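Local atomic coordinates of bromo domain containing protein (Cryptosporidium parvum, PDB entry 5U9N), a protein that probably recognises acetylated lysines, as on histone tails, through bromodomains, the second of which binds the inhibitor bromosporine. Residues W9-L20 with T92-V103. Sequence-based numbering, arbitrary orientation.
Sequences WRNECLRILNLL and TIENPHEFERLV. With SO4 (sulfate ion), chain D.
The carbonyl oxygen of Ile93 faces the guanidinium of Arg10, oblique to its plane, with Arg10 NH1 and NH2 each 3.0 Å from Ile93 O. At the edge of that group a sulfate, probably from the crystallisation liquor, takes a hydrogen bond from Arg10 NH2 to its O1 (2.8 Å) and a weak one from NE. One face of the guanidinium rests against CZ2 of Trp9; the group lies between the indole, the sulfate and the loop before helix 96-113.

The indole is itself sandwiched: Arg10 CG packs on one face, and on the other Pro96 CD makes a CH-pi contact, 4.1 Å from the centroid of the Trp9 six-membered ring, both atoms toward the rim. With CG between backbone N and carbonyl carbon (chi1 66°), the Trp9 ring reaches this loop, and its CH2 comes within 3.4 Å of Asn95 CA. Asn95 is the N-cap of helix 96-113, its OD1 accepting from Glu98 N at 2.9 Å.

One turn on, Cys13 CB sits squarely over the Phe99 ring, 3.6 Å from its centroid, while SG adds a sulfur-aromatic contact over the same face. Val103, its side chain about 12 Å from the bound bromosporine, backs the opposite face with CG2. Beyond, Leu17 CD1 touches Phe99 CZ obliquely, and Leu20 CD1 meets Val103 CG1 at 4.0 Å. Ile60 of helix 57-65 and Phe134 of helix 122-139 extend this apolar layer. Segments 9-20 and 96-103 run nearly parallel, their axes 18° apart, joining αZ (9-20) and αB (96-113) of the left-handed four-helix bundle characteristic of bromodomains.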
loop_
_atom_site.group_PDB
_atom_site.type_symbol
_atom_site.label_atom_id
_atom_site.label_comp_id
_atom_site.label_asym_id
_atom_site.label_seq_id
_atom_site.Cartn_x
_atom_site.Cartn_y
_atom_site.Cartn_z
ATOM N N TRP A 9 7.202 14.894 7.358
ATOM C CA TRP A 9 7.287 13.947 6.245
ATOM C C TRP A 9 6.257 12.815 6.391
ATOM O O TRP A 9 5.855 12.243 5.394
ATOM C CB TRP A 9 8.709 13.361 6.124
ATOM C CG TRP A 9 9.131 12.494 7.276
ATOM C CD1 TRP A 9 9.879 12.870 8.349
ATOM C CD2 TRP A 9 8.948 11.073 7.391
ATOM N NE1 TRP A 9 10.119 11.785 9.163
ATOM C CE2 TRP A 9 9.565 10.668 8.592
ATOM C CE3 TRP A 9 8.257 10.114 6.631
ATOM C CZ2 TRP A 9 9.548 9.343 9.028
ATOM C CZ3 TRP A 9 8.227 8.804 7.081
ATOM C CH2 TRP A 9 8.885 8.427 8.248
ATOM N N ARG A 10 5.866 12.474 7.626
ATOM C CA ARG A 10 4.862 11.437 7.880
ATOM C C ARG A 10 3.475 11.882 7.408
ATOM O O ARG A 10 2.719 11.062 6.908
ATOM C CB ARG A 10 4.818 11.089 9.367
ATOM C CG ARG A 10 6.027 10.334 9.846
ATOM C CD ARG A 10 6.125 10.339 11.353
ATOM N NE ARG A 10 7.392 9.772 11.819
ATOM C CZ ARG A 10 7.626 8.476 11.997
ATOM N NH1 ARG A 10 6.667 7.581 11.772
ATOM N NH2 ARG A 10 8.812 8.063 12.426
ATOM N N ASN A 11 3.130 13.169 7.589
ATOM C CA ASN A 11 1.853 13.708 7.097
ATOM C C ASN A 11 1.862 13.756 5.568
ATOM O O ASN A 11 0.828 13.525 4.940
ATOM C CB ASN A 11 1.567 15.102 7.683
ATOM C CG ASN A 11 1.158 15.078 9.150
ATOM O OD1 ASN A 11 0.467 14.164 9.613
ATOM N ND2 ASN A 11 1.477 16.137 9.887
ATOM N N GLU A 12 3.048 13.992 4.965
ATOM C CA GLU A 12 3.223 13.964 3.503
ATOM C C GLU A 12 2.992 12.519 2.986
ATOM O O GLU A 12 2.389 12.333 1.924
ATOM C CB GLU A 12 4.628 14.495 3.123
ATOM C CG GLU A 12 4.941 14.499 1.631
ATOM C CD GLU A 12 4.034 15.335 0.751
ATOM O OE1 GLU A 12 3.349 16.240 1.280
ATOM O OE2 GLU A 12 3.999 15.076 -0.474
ATOM N N CYS A 13 3.384 11.506 3.793
ATOM C CA CYS A 13 3.116 10.093 3.483
ATOM C C CYS A 13 1.624 9.801 3.612
ATOM O O CYS A 13 1.061 9.091 2.783
ATOM C CB CYS A 13 3.928 9.175 4.396
ATOM S SG CYS A 13 5.694 9.144 4.034
ATOM N N LEU A 14 0.994 10.307 4.675
ATOM C CA LEU A 14 -0.430 10.095 4.895
ATOM C C LEU A 14 -1.269 10.781 3.798
ATOM O O LEU A 14 -2.260 10.208 3.329
ATOM C CB LEU A 14 -0.822 10.606 6.267
ATOM C CG LEU A 14 -2.288 10.452 6.621
ATOM C CD1 LEU A 14 -2.676 8.981 6.703
ATOM C CD2 LEU A 14 -2.607 11.204 7.900
ATOM N N ARG A 15 -0.874 11.996 3.393
ATOM C CA ARG A 15 -1.532 12.716 2.288
ATOM C C ARG A 15 -1.564 11.828 1.036
ATOM O O ARG A 15 -2.621 11.661 0.432
ATOM C CB ARG A 15 -0.779 14.026 1.975
ATOM C CG ARG A 15 -1.461 14.905 0.936
ATOM C CD ARG A 15 -0.597 16.108 0.547
ATOM N NE ARG A 15 0.604 15.721 -0.216
ATOM C CZ ARG A 15 0.631 15.429 -1.519
ATOM N NH1 ARG A 15 -0.486 15.449 -2.237
ATOM N NH2 ARG A 15 1.772 15.102 -2.107
ATOM N N ILE A 16 -0.408 11.253 0.661
ATOM C CA ILE A 16 -0.300 10.413 -0.533
ATOM C C ILE A 16 -1.112 9.113 -0.363
ATOM O O ILE A 16 -1.798 8.701 -1.293
ATOM C CB ILE A 16 1.183 10.122 -0.865
ATOM C CG1 ILE A 16 1.848 11.410 -1.406
ATOM C CG2 ILE A 16 1.312 8.950 -1.880
ATOM C CD1 ILE A 16 3.334 11.346 -1.513
ATOM N N LEU A 17 -1.048 8.495 0.814
ATOM C CA LEU A 17 -1.845 7.301 1.131
ATOM C C LEU A 17 -3.343 7.591 0.947
ATOM O O LEU A 17 -4.055 6.793 0.341
ATOM C CB LEU A 17 -1.579 6.875 2.581
ATOM C CG LEU A 17 -2.059 5.476 2.972
ATOM C CD1 LEU A 17 -1.130 4.414 2.431
ATOM C CD2 LEU A 17 -2.155 5.351 4.482
ATOM N N ASN A 18 -3.806 8.749 1.446
ATOM C CA ASN A 18 -5.201 9.162 1.306
ATOM C C ASN A 18 -5.589 9.404 -0.157
ATOM O O ASN A 18 -6.756 9.241 -0.498
ATOM C CB ASN A 18 -5.479 10.437 2.128
ATOM C CG ASN A 18 -5.701 10.176 3.600
ATOM O OD1 ASN A 18 -5.959 9.049 4.029
ATOM N ND2 ASN A 18 -5.681 11.232 4.396
ATOM N N LEU A 19 -4.640 9.825 -1.005
ATOM C CA LEU A 19 -4.912 9.999 -2.431
ATOM C C LEU A 19 -5.009 8.626 -3.146
ATOM O O LEU A 19 -5.811 8.487 -4.050
ATOM C CB LEU A 19 -3.846 10.881 -3.104
ATOM C CG LEU A 19 -3.924 12.355 -2.782
ATOM C CD1 LEU A 19 -2.647 13.048 -3.156
ATOM C CD2 LEU A 19 -5.106 13.022 -3.506
ATOM N N LEU A 20 -4.247 7.609 -2.714
ATOM C CA LEU A 20 -4.394 6.258 -3.289
ATOM C C LEU A 20 -5.714 5.606 -2.894
ATOM O O LEU A 20 -6.146 4.670 -3.566
ATOM C CB LEU A 20 -3.267 5.351 -2.839
ATOM C CG LEU A 20 -1.908 5.654 -3.362
ATOM C CD1 LEU A 20 -0.910 4.772 -2.697
ATOM C CD2 LEU A 20 -1.867 5.522 -4.871
ATOM N N THR A 92 6.808 0.809 13.868
ATOM C CA THR A 92 6.741 2.201 13.402
ATOM C C THR A 92 7.610 2.381 12.157
ATOM O O THR A 92 8.676 1.772 12.054
ATOM C CB THR A 92 7.164 3.172 14.528
ATOM O OG1 THR A 92 6.716 4.492 14.196
ATOM C CG2 THR A 92 8.675 3.184 14.764
ATOM N N ILE A 93 7.149 3.218 11.216
ATOM C CA ILE A 93 7.874 3.508 9.975
ATOM C C ILE A 93 8.977 4.559 10.280
ATOM O O ILE A 93 8.661 5.708 10.593
ATOM C CB ILE A 93 6.886 3.980 8.852
ATOM C CG1 ILE A 93 5.914 2.852 8.482
ATOM C CG2 ILE A 93 7.661 4.432 7.588
ATOM C CD1 ILE A 93 4.671 3.275 8.062
ATOM N N GLU A 94 10.270 4.148 10.182
ATOM C CA GLU A 94 11.404 4.995 10.555
ATOM C C GLU A 94 11.708 6.060 9.528
ATOM O O GLU A 94 12.359 7.033 9.877
ATOM C CB GLU A 94 12.675 4.152 10.765
ATOM C CG GLU A 94 12.725 3.403 12.092
ATOM C CD GLU A 94 14.064 2.727 12.355
ATOM O OE1 GLU A 94 15.098 3.434 12.324
ATOM O OE2 GLU A 94 14.082 1.489 12.555
ATOM N N ASN A 95 11.322 5.867 8.245
ATOM C CA ASN A 95 11.690 6.848 7.214
ATOM C C ASN A 95 10.821 6.718 5.949
ATOM O O ASN A 95 10.085 5.750 5.803
ATOM C CB ASN A 95 13.180 6.679 6.851
ATOM C CG ASN A 95 13.615 5.245 6.701
ATOM O OD1 ASN A 95 13.024 4.463 5.964
ATOM N ND2 ASN A 95 14.614 4.862 7.424
ATOM N N PRO A 96 10.932 7.672 4.993
ATOM C CA PRO A 96 10.141 7.563 3.757
ATOM C C PRO A 96 10.521 6.342 2.907
ATOM O O PRO A 96 9.725 5.885 2.105
ATOM C CB PRO A 96 10.482 8.875 3.008
ATOM C CG PRO A 96 11.045 9.768 4.016
ATOM C CD PRO A 96 11.743 8.910 4.992
ATOM N N HIS A 97 11.720 5.808 3.108
ATOM C CA HIS A 97 12.220 4.660 2.345
ATOM C C HIS A 97 11.460 3.401 2.763
ATOM O O HIS A 97 11.084 2.611 1.911
ATOM C CB HIS A 97 13.741 4.487 2.555
ATOM C CG HIS A 97 14.526 5.722 2.262
ATOM N ND1 HIS A 97 15.137 5.907 1.037
ATOM C CD2 HIS A 97 14.758 6.812 3.036
ATOM C CE1 HIS A 97 15.733 7.089 1.110
ATOM N NE2 HIS A 97 15.512 7.673 2.293
ATOM N N GLU A 98 11.198 3.236 4.069
ATOM C CA GLU A 98 10.383 2.114 4.539
ATOM C C GLU A 98 8.904 2.302 4.101
ATOM O O GLU A 98 8.251 1.330 3.740
ATOM C CB GLU A 98 10.477 1.945 6.077
ATOM C CG GLU A 98 9.484 0.915 6.605
ATOM C CD GLU A 98 9.839 0.249 7.913
ATOM O OE1 GLU A 98 9.475 -0.937 8.085
ATOM O OE2 GLU A 98 10.433 0.923 8.786
ATOM N N PHE A 99 8.377 3.542 4.155
ATOM C CA PHE A 99 7.013 3.786 3.710
ATOM C C PHE A 99 6.877 3.389 2.243
ATOM O O PHE A 99 5.902 2.712 1.878
ATOM C CB PHE A 99 6.618 5.270 3.894
ATOM C CG PHE A 99 5.233 5.595 3.396
ATOM C CD1 PHE A 99 4.123 5.353 4.182
ATOM C CD2 PHE A 99 5.035 6.066 2.116
ATOM C CE1 PHE A 99 2.840 5.610 3.699
ATOM C CE2 PHE A 99 3.756 6.378 1.662
ATOM C CZ PHE A 99 2.669 6.116 2.447
ATOM N N GLU A 100 7.847 3.803 1.397
ATOM C CA GLU A 100 7.828 3.448 -0.028
ATOM C C GLU A 100 7.789 1.917 -0.207
ATOM O O GLU A 100 6.994 1.398 -0.991
ATOM C CB GLU A 100 9.042 4.026 -0.742
ATOM C CG GLU A 100 8.979 3.880 -2.252
ATOM C CD GLU A 100 10.243 4.262 -2.990
ATOM O OE1 GLU A 100 11.020 5.089 -2.459
ATOM O OE2 GLU A 100 10.436 3.764 -4.123
ATOM N N ARG A 101 8.661 1.209 0.499
ATOM C CA ARG A 101 8.696 -0.254 0.453
ATOM C C ARG A 101 7.324 -0.883 0.790
ATOM O O ARG A 101 6.864 -1.782 0.088
ATOM C CB ARG A 101 9.731 -0.778 1.434
ATOM C CG ARG A 101 9.951 -2.274 1.316
ATOM C CD ARG A 101 11.049 -2.771 2.228
ATOM N NE ARG A 101 10.578 -2.937 3.595
ATOM C CZ ARG A 101 9.764 -3.914 4.003
ATOM N NH1 ARG A 101 9.402 -3.994 5.278
ATOM N NH2 ARG A 101 9.299 -4.812 3.136
ATOM N N LEU A 102 6.704 -0.430 1.882
ATOM C CA LEU A 102 5.473 -1.020 2.378
ATOM C C LEU A 102 4.318 -0.780 1.411
ATOM O O LEU A 102 3.548 -1.694 1.144
ATOM C CB LEU A 102 5.136 -0.466 3.779
ATOM C CG LEU A 102 6.012 -0.993 4.960
ATOM C CD1 LEU A 102 5.591 -0.316 6.300
ATOM C CD2 LEU A 102 5.915 -2.525 5.103
ATOM N N VAL A 103 4.206 0.424 0.870
ATOM C CA VAL A 103 3.141 0.716 -0.097
ATOM C C VAL A 103 3.327 -0.145 -1.360
ATOM O O VAL A 103 2.361 -0.738 -1.828
ATOM C CB VAL A 103 3.070 2.215 -0.447
ATOM C CG1 VAL A 103 2.167 2.446 -1.650
ATOM C CG2 VAL A 103 2.582 3.026 0.757
HETATM S S SO4 D . 11.011 11.408 12.934
HETATM O O1 SO4 D . 10.725 10.087 12.378
HETATM O O2 SO4 D . 12.173 11.975 12.248
HETATM O O3 SO4 D . 11.295 11.277 14.362
HETATM O O4 SO4 D . 9.850 12.284 12.750
#